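Local coordinates for solute-binding protein (Thermoactinomyces vulgaris, PDB 2ZYO) that binds cyclodextrins and linear maltodextrins such as maltotetraose, probably delivering them to a membrane transporter for uptake, at residues A57-L65 with V78-A88; K91-V99 with L286-T297. All coordinates share one frame; numbering follows the deposited sequence.

Interaction 1: A57-L65 with V78-A88; sequences ALLKQQEKL and VTWPHDRLGEA
The backbone N-H of T79 donates to the side-chain oxygen of Q61, with T79 N 2.8 Å from Q61 OE1 and an N-H...O angle of 169°. The bond ties the first turn of helix 61-71 to strand 77-81 in one lobe of the periplasmic-binding-protein fold, and that strand runs on, through the 3-10 turn at H82 and D83, to R84 of the glycan pocket. Q61 can reach because its CG stands anti to the carbonyl carbon (chi1 -73°) and the chain runs on extended to the backbone of T79; its NE2 is held in turn by the carbonyl of V56. T79 puts its own hydroxyl elsewhere, on the carbonyl of G283, and turns its methyl to L58, whose CD1 lies 3.8 Å from T79 CG2.

W80 is the flat piece in the middle. Q62 lies across one face of the indole: its CB sits 4.2 Å from the centroid of the six-membered ring, only 8° off the normal, a CH-pi contact, and its OE1 hangs above the same face out toward the rim. Q61 CB and L65 CD2 meet the ring at its edge instead. A leucine in place of W80 would probably leave the side chain of Q62 without its flat bed and open a gap between helix 61-71 and the strand.

With its chain extended, Q62 spans from the ring to helix 85-90, where NE2 is 3.6 Å from E87 CB and packs against the methyl of A88. R84, the N-cap of that helix, carries its guanidinium away from helix 61-71 toward the bound glucose, which NH2 touches through a weak hydrogen bond. D83 and E87 flank it in a salt-bridge network whose hydrogen bonds are both weak: R84 NE to D83 OD2, 3.1 Å, is strongly bent, and R84 NH1 to E87 OE2, 3.4 Å, is long.

Interaction 2: K91-V99 with L286-T297; sequences KGLLQPIQV and LSAYSKYPKYAT
Short strand 94-95 pairs antiparallel with the end of strand 278-287 in the mixed sheet of this binding protein, just after a Schellman motif at G92 closes helix 85-90. The pairing is slight. L94 and S287 form a non-hydrogen-bonded pair, and beside it Q95 N donates to L286 O at 3.0 Å, nearly end-on to the carbonyl. At the other end A288 N gives L93 O a straight bond of 2.8 Å, although the donor stands 38° above the carbonyl plane.

The side chain of Q95 does the most. Its CG is wedged between backbone N and carbonyl carbon (chi1 59°), and the extended chain lies over L286, with Q95 CG 3.7 Å from L286 CG. Its amide then reaches the type I turn S287-S290: Q95 NE2 donates to S287 O at 2.9 Å, with the carbonyl oxygen in the plane of the amide. S290 N grips that same oxygen from the opposite face. A water links Q95 NE2 to S290 O as well.

Farther along, I97 CG2 packs on L286 CB, and V99 reaches helix 293-302 through its CG1, 3.7 Å from T297 CG2. The hydroxyl of T297 donates back to P293 O, while a water bridges it to the backbone, donating to T297 OG1 and accepting from Q98 N.

How the interactions relate
Both segments of interaction 1 come before either segment of interaction 2 in the chain, and the centres of the two contacts lie 14 Å apart on the same side of the molecule. Helix 85-90 is followed, after the turn at G92, by strand 94-95, and strands 77-81 and 278-287 are neighbours in the mixed sheet, so both contacts rest on one framework. They also touch: L93 N lies 2.9 Å from A88 O, probably hydrogen-bonded, and L93 CD1 packs on Q62 CG, while L85 meets L94. Interaction 1 carries R84 to the sugar; interaction 2, farther from the chain's centre, joins segments whose nearest ends are 187 residues apart in sequence.

Interaction 1: A57-L65 with V78-A88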
loop_
_atom_site.group_PDB
_atom_site.type_symbol
_atom_site.label_atom_id
_atom_site.label_comp_id
_atom_site.label_asym_id
_atom_site.label_seq_id
_atom_site.Cartn_x
_atom_site.Cartn_y
_atom_site.Cartn_z
ATOM N N ALA A 57 -15.876 -7.422 4.137
ATOM C CA ALA A 57 -14.653 -7.373 3.342
ATOM C C ALA A 57 -14.181 -5.936 3.172
ATOM O O ALA A 57 -14.990 -5.037 2.943
ATOM C CB ALA A 57 -14.878 -8.019 1.990
ATOM N N LEU A 58 -12.873 -5.729 3.296
ATOM C CA LEU A 58 -12.279 -4.394 3.203
ATOM C C LEU A 58 -12.785 -3.584 2.011
ATOM O O LEU A 58 -13.234 -2.448 2.173
ATOM C CB LEU A 58 -10.750 -4.487 3.168
ATOM C CG LEU A 58 -9.932 -4.261 4.447
ATOM C CD1 LEU A 58 -10.659 -4.658 5.729
ATOM C CD2 LEU A 58 -8.607 -4.994 4.325
ATOM N N LEU A 59 -12.739 -4.181 0.822
ATOM C CA LEU A 59 -13.102 -3.471 -0.403
ATOM C C LEU A 59 -14.610 -3.408 -0.663
ATOM O O LEU A 59 -15.043 -2.902 -1.699
ATOM C CB LEU A 59 -12.349 -4.046 -1.612
ATOM C CG LEU A 59 -10.822 -3.889 -1.603
ATOM C CD1 LEU A 59 -10.214 -4.516 -2.846
ATOM C CD2 LEU A 59 -10.388 -2.424 -1.471
ATOM N N LYS A 60 -15.397 -3.910 0.286
ATOM C CA LYS A 60 -16.855 -3.813 0.222
ATOM C C LYS A 60 -17.421 -2.822 1.236
ATOM O O LYS A 60 -18.594 -2.450 1.160
ATOM C CB LYS A 60 -17.493 -5.188 0.428
ATOM C CG LYS A 60 -17.266 -6.143 -0.729
ATOM C CD LYS A 60 -18.184 -7.344 -0.633
ATOM C CE LYS A 60 -17.920 -8.329 -1.760
ATOM N NZ LYS A 60 -18.295 -7.783 -3.097
ATOM N N GLN A 61 -16.581 -2.390 2.174
ATOM C CA GLN A 61 -17.032 -1.545 3.282
ATOM C C GLN A 61 -17.511 -0.160 2.854
ATOM O O GLN A 61 -18.500 0.347 3.387
ATOM C CB GLN A 61 -15.945 -1.424 4.351
ATOM C CG GLN A 61 -15.763 -2.686 5.177
ATOM C CD GLN A 61 -14.993 -2.456 6.462
ATOM O OE1 GLN A 61 -14.939 -1.340 6.983
ATOM N NE2 GLN A 61 -14.400 -3.519 6.987
ATOM N N GLN A 62 -16.809 0.446 1.899
ATOM C CA GLN A 62 -17.163 1.776 1.417
ATOM C C GLN A 62 -18.557 1.773 0.780
ATOM O O GLN A 62 -19.388 2.635 1.082
ATOM C CB GLN A 62 -16.100 2.300 0.445
ATOM C CG GLN A 62 -16.041 3.815 0.356
ATOM C CD GLN A 62 -14.788 4.343 -0.327
ATOM O OE1 GLN A 62 -13.720 3.726 -0.283
ATOM N NE2 GLN A 62 -14.912 5.509 -0.946
ATOM N N GLU A 63 -18.811 0.787 -0.081
ATOM C CA GLU A 63 -20.120 0.613 -0.711
ATOM C C GLU A 63 -21.216 0.303 0.310
ATOM O O GLU A 63 -22.322 0.843 0.221
ATOM C CB GLU A 63 -20.064 -0.487 -1.777
ATOM C CG GLU A 63 -19.357 -0.076 -3.063
ATOM C CD GLU A 63 -18.886 -1.264 -3.886
ATOM O OE1 GLU A 63 -18.154 -2.124 -3.343
ATOM O OE2 GLU A 63 -19.236 -1.335 -5.084
ATOM N N LYS A 64 -20.906 -0.563 1.276
ATOM C CA LYS A 64 -21.871 -0.947 2.303
ATOM C C LYS A 64 -22.237 0.222 3.213
ATOM O O LYS A 64 -23.400 0.373 3.590
ATOM C CB LYS A 64 -21.361 -2.134 3.132
ATOM C CG LYS A 64 -22.417 -2.748 4.047
ATOM C CD LYS A 64 -21.877 -3.954 4.798
ATOM C CE LYS A 64 -22.816 -4.398 5.909
ATOM N NZ LYS A 64 -24.157 -4.811 5.406
ATOM N N LEU A 65 -21.250 1.048 3.558
ATOM C CA LEU A 65 -21.493 2.219 4.405
ATOM C C LEU A 65 -22.326 3.279 3.680
ATOM O O LEU A 65 -23.129 3.977 4.302
ATOM C CB LEU A 65 -20.176 2.822 4.911
ATOM C CG LEU A 65 -20.272 3.877 6.024
ATOM C CD1 LEU A 65 -20.834 3.286 7.321
ATOM C CD2 LEU A 65 -18.916 4.521 6.272
ATOM N N VAL A 78 -14.880 1.984 10.530
ATOM C CA VAL A 78 -14.722 1.215 9.297
ATOM C C VAL A 78 -13.249 1.192 8.897
ATOM O O VAL A 78 -12.435 1.929 9.460
ATOM C CB VAL A 78 -15.576 1.799 8.141
ATOM C CG1 VAL A 78 -17.068 1.616 8.427
ATOM C CG2 VAL A 78 -15.247 3.274 7.910
ATOM N N THR A 79 -12.908 0.344 7.931
ATOM C CA THR A 79 -11.520 0.186 7.509
ATOM C C THR A 79 -11.386 -0.240 6.048
ATOM O O THR A 79 -12.141 -1.084 5.568
ATOM C CB THR A 79 -10.746 -0.789 8.449
ATOM O OG1 THR A 79 -9.379 -0.887 8.034
ATOM C CG2 THR A 79 -11.379 -2.175 8.474
ATOM N N TRP A 80 -10.431 0.381 5.355
ATOM C CA TRP A 80 -10.048 0.021 3.983
ATOM C C TRP A 80 -8.701 0.661 3.631
ATOM O O TRP A 80 -8.273 1.598 4.308
ATOM C CB TRP A 80 -11.131 0.403 2.960
ATOM C CG TRP A 80 -11.605 1.830 2.999
ATOM C CD1 TRP A 80 -10.947 2.930 2.525
ATOM C CD2 TRP A 80 -12.861 2.301 3.504
ATOM N NE1 TRP A 80 -11.709 4.060 2.717
ATOM C CE2 TRP A 80 -12.886 3.702 3.322
ATOM C CE3 TRP A 80 -13.958 1.678 4.112
ATOM C CZ2 TRP A 80 -13.973 4.491 3.716
ATOM C CZ3 TRP A 80 -15.040 2.461 4.497
ATOM C CH2 TRP A 80 -15.038 3.852 4.301
ATOM N N PRO A 81 -8.014 0.143 2.590
ATOM C CA PRO A 81 -6.777 0.781 2.122
ATOM C C PRO A 81 -6.969 2.273 1.826
ATOM O O PRO A 81 -7.997 2.670 1.267
ATOM C CB PRO A 81 -6.455 0.007 0.842
ATOM C CG PRO A 81 -7.050 -1.340 1.072
ATOM C CD PRO A 81 -8.320 -1.080 1.821
ATOM N N HIS A 82 -5.974 3.079 2.196
ATOM C CA HIS A 82 -6.089 4.542 2.198
ATOM C C HIS A 82 -6.240 5.183 0.818
ATOM O O HIS A 82 -6.640 6.340 0.720
ATOM C CB HIS A 82 -4.878 5.167 2.899
ATOM C CG HIS A 82 -3.710 5.391 1.989
ATOM N ND1 HIS A 82 -2.802 4.399 1.686
ATOM C CD2 HIS A 82 -3.312 6.487 1.300
ATOM C CE1 HIS A 82 -1.891 4.876 0.857
ATOM N NE2 HIS A 82 -2.178 6.142 0.608
ATOM N N ASP A 83 -5.901 4.450 -0.243
ATOM C CA ASP A 83 -5.899 5.033 -1.590
ATOM C C ASP A 83 -7.292 5.457 -2.071
ATOM O O ASP A 83 -7.415 6.227 -3.025
ATOM C CB ASP A 83 -5.220 4.099 -2.603
ATOM C CG ASP A 83 -5.894 2.746 -2.699
ATOM O OD1 ASP A 83 -5.800 1.964 -1.731
ATOM O OD2 ASP A 83 -6.502 2.458 -3.753
ATOM N N ARG A 84 -8.331 4.972 -1.395
ATOM C CA ARG A 84 -9.712 5.333 -1.731
ATOM C C ARG A 84 -10.325 6.300 -0.710
ATOM O O ARG A 84 -11.545 6.500 -0.682
ATOM C CB ARG A 84 -10.583 4.077 -1.896
ATOM C CG ARG A 84 -10.025 3.033 -2.872
ATOM C CD ARG A 84 -10.040 3.506 -4.318
ATOM N NE ARG A 84 -9.221 2.646 -5.171
ATOM C CZ ARG A 84 -9.157 2.733 -6.498
ATOM N NH1 ARG A 84 -9.867 3.643 -7.152
ATOM N NH2 ARG A 84 -8.378 1.900 -7.173
ATOM N N LEU A 85 -9.471 6.908 0.113
ATOM C CA LEU A 85 -9.907 7.872 1.125
ATOM C C LEU A 85 -10.568 9.105 0.509
ATOM O O LEU A 85 -11.577 9.589 1.022
ATOM C CB LEU A 85 -8.728 8.297 2.010
ATOM C CG LEU A 85 -9.003 9.188 3.223
ATOM C CD1 LEU A 85 -9.875 8.465 4.239
ATOM C CD2 LEU A 85 -7.698 9.637 3.859
ATOM N N GLY A 86 -9.994 9.599 -0.588
ATOM C CA GLY A 86 -10.504 10.785 -1.274
ATOM C C GLY A 86 -11.950 10.654 -1.702
ATOM O O GLY A 86 -12.750 11.562 -1.477
ATOM N N GLU A 87 -12.277 9.517 -2.313
ATOM C CA GLU A 87 -13.650 9.194 -2.709
ATOM C C GLU A 87 -14.594 9.228 -1.507
ATOM O O GLU A 87 -15.690 9.782 -1.588
ATOM C CB GLU A 87 -13.705 7.818 -3.378
ATOM C CG GLU A 87 -13.102 7.766 -4.777
ATOM C CD GLU A 87 -12.686 6.363 -5.190
ATOM O OE1 GLU A 87 -13.509 5.427 -5.083
ATOM O OE2 GLU A 87 -11.529 6.199 -5.631
ATOM N N ALA A 88 -14.153 8.643 -0.395
ATOM C CA ALA A 88 -14.960 8.570 0.823
ATOM C C ALA A 88 -15.196 9.939 1.459
ATOM O O ALA A 88 -16.308 10.241 1.895
ATOM C CB ALA A 88 -14.312 7.624 1.823
#

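Interaction 2: K91-V99 with L286-T297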
loop_
_atom_site.group_PDB
_atom_site.type_symbol
_atom_site.label_atom_id
_atom_site.label_comp_id
_atom_site.label_asym_id
_atom_site.label_seq_id
_atom_site.Cartn_x
_atom_site.Cartn_y
_atom_site.Cartn_z
ATOM N N LYS A 91 -17.466 12.381 -0.773
ATOM C CA LYS A 91 -18.857 11.911 -0.792
ATOM C C LYS A 91 -19.515 11.966 0.592
ATOM O O LYS A 91 -20.693 11.627 0.744
ATOM C CB LYS A 91 -18.940 10.492 -1.363
ATOM C CG LYS A 91 -18.515 10.366 -2.824
ATOM C CD LYS A 91 -19.632 10.726 -3.791
ATOM C CE LYS A 91 -19.127 10.749 -5.227
ATOM N NZ LYS A 91 -18.626 9.418 -5.682
ATOM N N GLY A 92 -18.744 12.393 1.589
ATOM C CA GLY A 92 -19.255 12.608 2.943
ATOM C C GLY A 92 -19.530 11.335 3.721
ATOM O O GLY A 92 -20.414 11.309 4.580
ATOM N N LEU A 93 -18.776 10.280 3.420
ATOM C CA LEU A 93 -18.895 9.009 4.133
ATOM C C LEU A 93 -18.200 9.041 5.484
ATOM O O LEU A 93 -18.609 8.349 6.422
ATOM C CB LEU A 93 -18.310 7.861 3.306
ATOM C CG LEU A 93 -19.229 7.089 2.361
ATOM C CD1 LEU A 93 -18.446 5.975 1.704
ATOM C CD2 LEU A 93 -20.427 6.523 3.107
ATOM N N LEU A 94 -17.141 9.840 5.571
ATOM C CA LEU A 94 -16.306 9.891 6.764
ATOM C C LEU A 94 -16.269 11.289 7.357
ATOM O O LEU A 94 -16.417 12.282 6.645
ATOM C CB LEU A 94 -14.880 9.435 6.437
ATOM C CG LEU A 94 -14.695 8.057 5.792
ATOM C CD1 LEU A 94 -13.232 7.835 5.475
ATOM C CD2 LEU A 94 -15.236 6.934 6.674
ATOM N N GLN A 95 -16.084 11.352 8.672
ATOM C CA GLN A 95 -15.858 12.620 9.358
ATOM C C GLN A 95 -14.462 12.604 9.973
ATOM O O GLN A 95 -13.938 11.530 10.284
ATOM C CB GLN A 95 -16.932 12.870 10.420
ATOM C CG GLN A 95 -17.037 11.804 11.496
ATOM C CD GLN A 95 -18.040 12.170 12.570
ATOM O OE1 GLN A 95 -17.929 13.222 13.202
ATOM N NE2 GLN A 95 -19.021 11.303 12.787
ATOM N N PRO A 96 -13.844 13.788 10.142
ATOM C CA PRO A 96 -12.494 13.816 10.705
ATOM C C PRO A 96 -12.464 13.299 12.136
ATOM O O PRO A 96 -13.480 13.349 12.834
ATOM C CB PRO A 96 -12.141 15.308 10.700
ATOM C CG PRO A 96 -13.076 15.929 9.729
ATOM C CD PRO A 96 -14.334 15.141 9.827
ATOM N N ILE A 97 -11.312 12.786 12.559
ATOM C CA ILE A 97 -11.101 12.497 13.971
ATOM C C ILE A 97 -10.391 13.670 14.629
ATOM O O ILE A 97 -9.607 14.378 13.989
ATOM C CB ILE A 97 -10.334 11.172 14.224
ATOM C CG1 ILE A 97 -8.983 11.154 13.498
ATOM C CG2 ILE A 97 -11.199 9.978 13.825
ATOM C CD1 ILE A 97 -8.008 10.109 14.041
ATOM N N GLN A 98 -10.688 13.877 15.905
ATOM C CA GLN A 98 -10.062 14.934 16.672
ATOM C C GLN A 98 -9.208 14.323 17.774
ATOM O O GLN A 98 -9.715 13.900 18.818
ATOM C CB GLN A 98 -11.118 15.891 17.233
ATOM C CG GLN A 98 -11.872 16.647 16.149
ATOM C CD GLN A 98 -12.884 17.617 16.710
ATOM O OE1 GLN A 98 -14.010 17.239 17.039
ATOM N NE2 GLN A 98 -12.494 18.885 16.813
ATOM N N VAL A 99 -7.909 14.243 17.499
ATOM C CA VAL A 99 -6.921 13.771 18.462
ATOM C C VAL A 99 -5.763 14.760 18.524
ATOM O O VAL A 99 -5.517 15.499 17.566
ATOM C CB VAL A 99 -6.387 12.347 18.118
ATOM C CG1 VAL A 99 -7.506 11.313 18.193
ATOM C CG2 VAL A 99 -5.713 12.317 16.745
ATOM N N LEU A 286 -13.702 6.968 10.837
ATOM C CA LEU A 286 -14.912 7.273 11.588
ATOM C C LEU A 286 -16.043 7.652 10.641
ATOM O O LEU A 286 -15.953 8.652 9.923
ATOM C CB LEU A 286 -14.637 8.411 12.580
ATOM C CG LEU A 286 -15.767 8.928 13.477
ATOM C CD1 LEU A 286 -16.372 7.819 14.323
ATOM C CD2 LEU A 286 -15.256 10.062 14.356
ATOM N N SER A 287 -17.103 6.848 10.649
ATOM C CA SER A 287 -18.259 7.098 9.797
ATOM C C SER A 287 -18.873 8.457 10.096
ATOM O O SER A 287 -19.033 8.831 11.259
ATOM C CB SER A 287 -19.316 6.012 9.994
ATOM O OG SER A 287 -20.541 6.373 9.375
ATOM N N ALA A 288 -19.225 9.182 9.037
ATOM C CA ALA A 288 -19.904 10.473 9.165
ATOM C C ALA A 288 -21.286 10.308 9.796
ATOM O O ALA A 288 -21.874 11.274 10.285
ATOM C CB ALA A 288 -20.016 11.146 7.809
ATOM N N TYR A 289 -21.785 9.072 9.794
ATOM C CA TYR A 289 -23.115 8.764 10.311
ATOM C C TYR A 289 -23.095 8.278 11.758
ATOM O O TYR A 289 -24.146 7.999 12.337
ATOM C CB TYR A 289 -23.807 7.742 9.402
ATOM C CG TYR A 289 -23.934 8.233 7.983
ATOM C CD1 TYR A 289 -24.995 9.054 7.605
ATOM C CD2 TYR A 289 -22.978 7.902 7.024
ATOM C CE1 TYR A 289 -25.110 9.520 6.305
ATOM C CE2 TYR A 289 -23.084 8.365 5.720
ATOM C CZ TYR A 289 -24.150 9.173 5.367
ATOM O OH TYR A 289 -24.253 9.634 4.078
ATOM N N SER A 290 -21.903 8.193 12.345
ATOM C CA SER A 290 -21.782 7.811 13.746
ATOM C C SER A 290 -22.391 8.877 14.646
ATOM O O SER A 290 -22.125 10.071 14.477
ATOM C CB SER A 290 -20.322 7.584 14.138
ATOM O OG SER A 290 -20.228 7.274 15.520
ATOM N N LYS A 291 -23.207 8.429 15.595
ATOM C CA LYS A 291 -23.842 9.313 16.571
ATOM C C LYS A 291 -22.935 9.520 17.781
ATOM O O LYS A 291 -23.247 10.313 18.676
ATOM C CB LYS A 291 -25.191 8.740 17.018
ATOM C CG LYS A 291 -26.201 8.531 15.892
ATOM C CD LYS A 291 -26.934 9.818 15.533
ATOM C CE LYS A 291 -28.004 9.579 14.470
ATOM N NZ LYS A 291 -28.994 8.523 14.845
ATOM N N TYR A 292 -21.808 8.809 17.800
ATOM C CA TYR A 292 -20.886 8.852 18.935
ATOM C C TYR A 292 -19.431 9.071 18.508
ATOM O O TYR A 292 -18.575 8.228 18.782
ATOM C CB TYR A 292 -21.006 7.570 19.770
ATOM C CG TYR A 292 -22.425 7.217 20.148
ATOM C CD1 TYR A 292 -23.053 7.832 21.232
ATOM C CD2 TYR A 292 -23.141 6.269 19.417
ATOM C CE1 TYR A 292 -24.365 7.510 21.578
ATOM C CE2 TYR A 292 -24.448 5.939 19.754
ATOM C CZ TYR A 292 -25.051 6.561 20.834
ATOM O OH TYR A 292 -26.346 6.233 21.166
ATOM N N PRO A 293 -19.139 10.217 17.859
ATOM C CA PRO A 293 -17.781 10.469 17.367
ATOM C C PRO A 293 -16.706 10.453 18.464
ATOM O O PRO A 293 -15.627 9.896 18.254
ATOM C CB PRO A 293 -17.886 11.860 16.727
ATOM C CG PRO A 293 -19.096 12.478 17.340
ATOM C CD PRO A 293 -20.041 11.343 17.549
ATOM N N LYS A 294 -16.996 11.040 19.624
ATOM C CA LYS A 294 -16.001 11.113 20.701
ATOM C C LYS A 294 -15.689 9.744 21.303
ATOM O O LYS A 294 -14.522 9.390 21.473
ATOM C CB LYS A 294 -16.424 12.104 21.788
ATOM C CG LYS A 294 -16.470 13.548 21.312
ATOM C CD LYS A 294 -16.872 14.486 22.436
ATOM C CE LYS A 294 -16.928 15.928 21.955
ATOM N NZ LYS A 294 -17.381 16.856 23.032
ATOM N N TYR A 295 -16.730 8.980 21.624
ATOM C CA TYR A 295 -16.548 7.630 22.149
ATOM C C TYR A 295 -15.936 6.685 21.112
ATOM O O TYR A 295 -15.072 5.873 21.447
ATOM C CB TYR A 295 -17.869 7.061 22.668
ATOM C CG TYR A 295 -18.205 7.455 24.090
ATOM C CD1 TYR A 295 -19.008 8.568 24.357
ATOM C CD2 TYR A 295 -17.735 6.706 25.169
ATOM C CE1 TYR A 295 -19.329 8.924 25.668
ATOM C CE2 TYR A 295 -18.048 7.056 26.480
ATOM C CZ TYR A 295 -18.844 8.163 26.720
ATOM O OH TYR A 295 -19.154 8.502 28.018
ATOM N N ALA A 296 -16.377 6.800 19.859
ATOM C CA ALA A 296 -15.827 5.969 18.784
ATOM C C ALA A 296 -14.347 6.254 18.552
ATOM O O ALA A 296 -13.583 5.343 18.238
ATOM C CB ALA A 296 -16.617 6.151 17.496
ATOM N N THR A 297 -13.949 7.515 18.721
ATOM C CA THR A 297 -12.548 7.914 18.572
ATOM C C THR A 297 -11.699 7.382 19.728
ATOM O O THR A 297 -10.526 7.052 19.542
ATOM C CB THR A 297 -12.408 9.445 18.424
ATOM O OG1 THR A 297 -13.159 9.875 17.283
ATOM C CG2 THR A 297 -10.953 9.857 18.235
HETATM O O HOH W 1 -12.840 9.188 9.305
HETATM O O HOH W 2 -21.173 12.578 14.149
HETATM O O HOH W 3 -12.995 12.555 17.025
#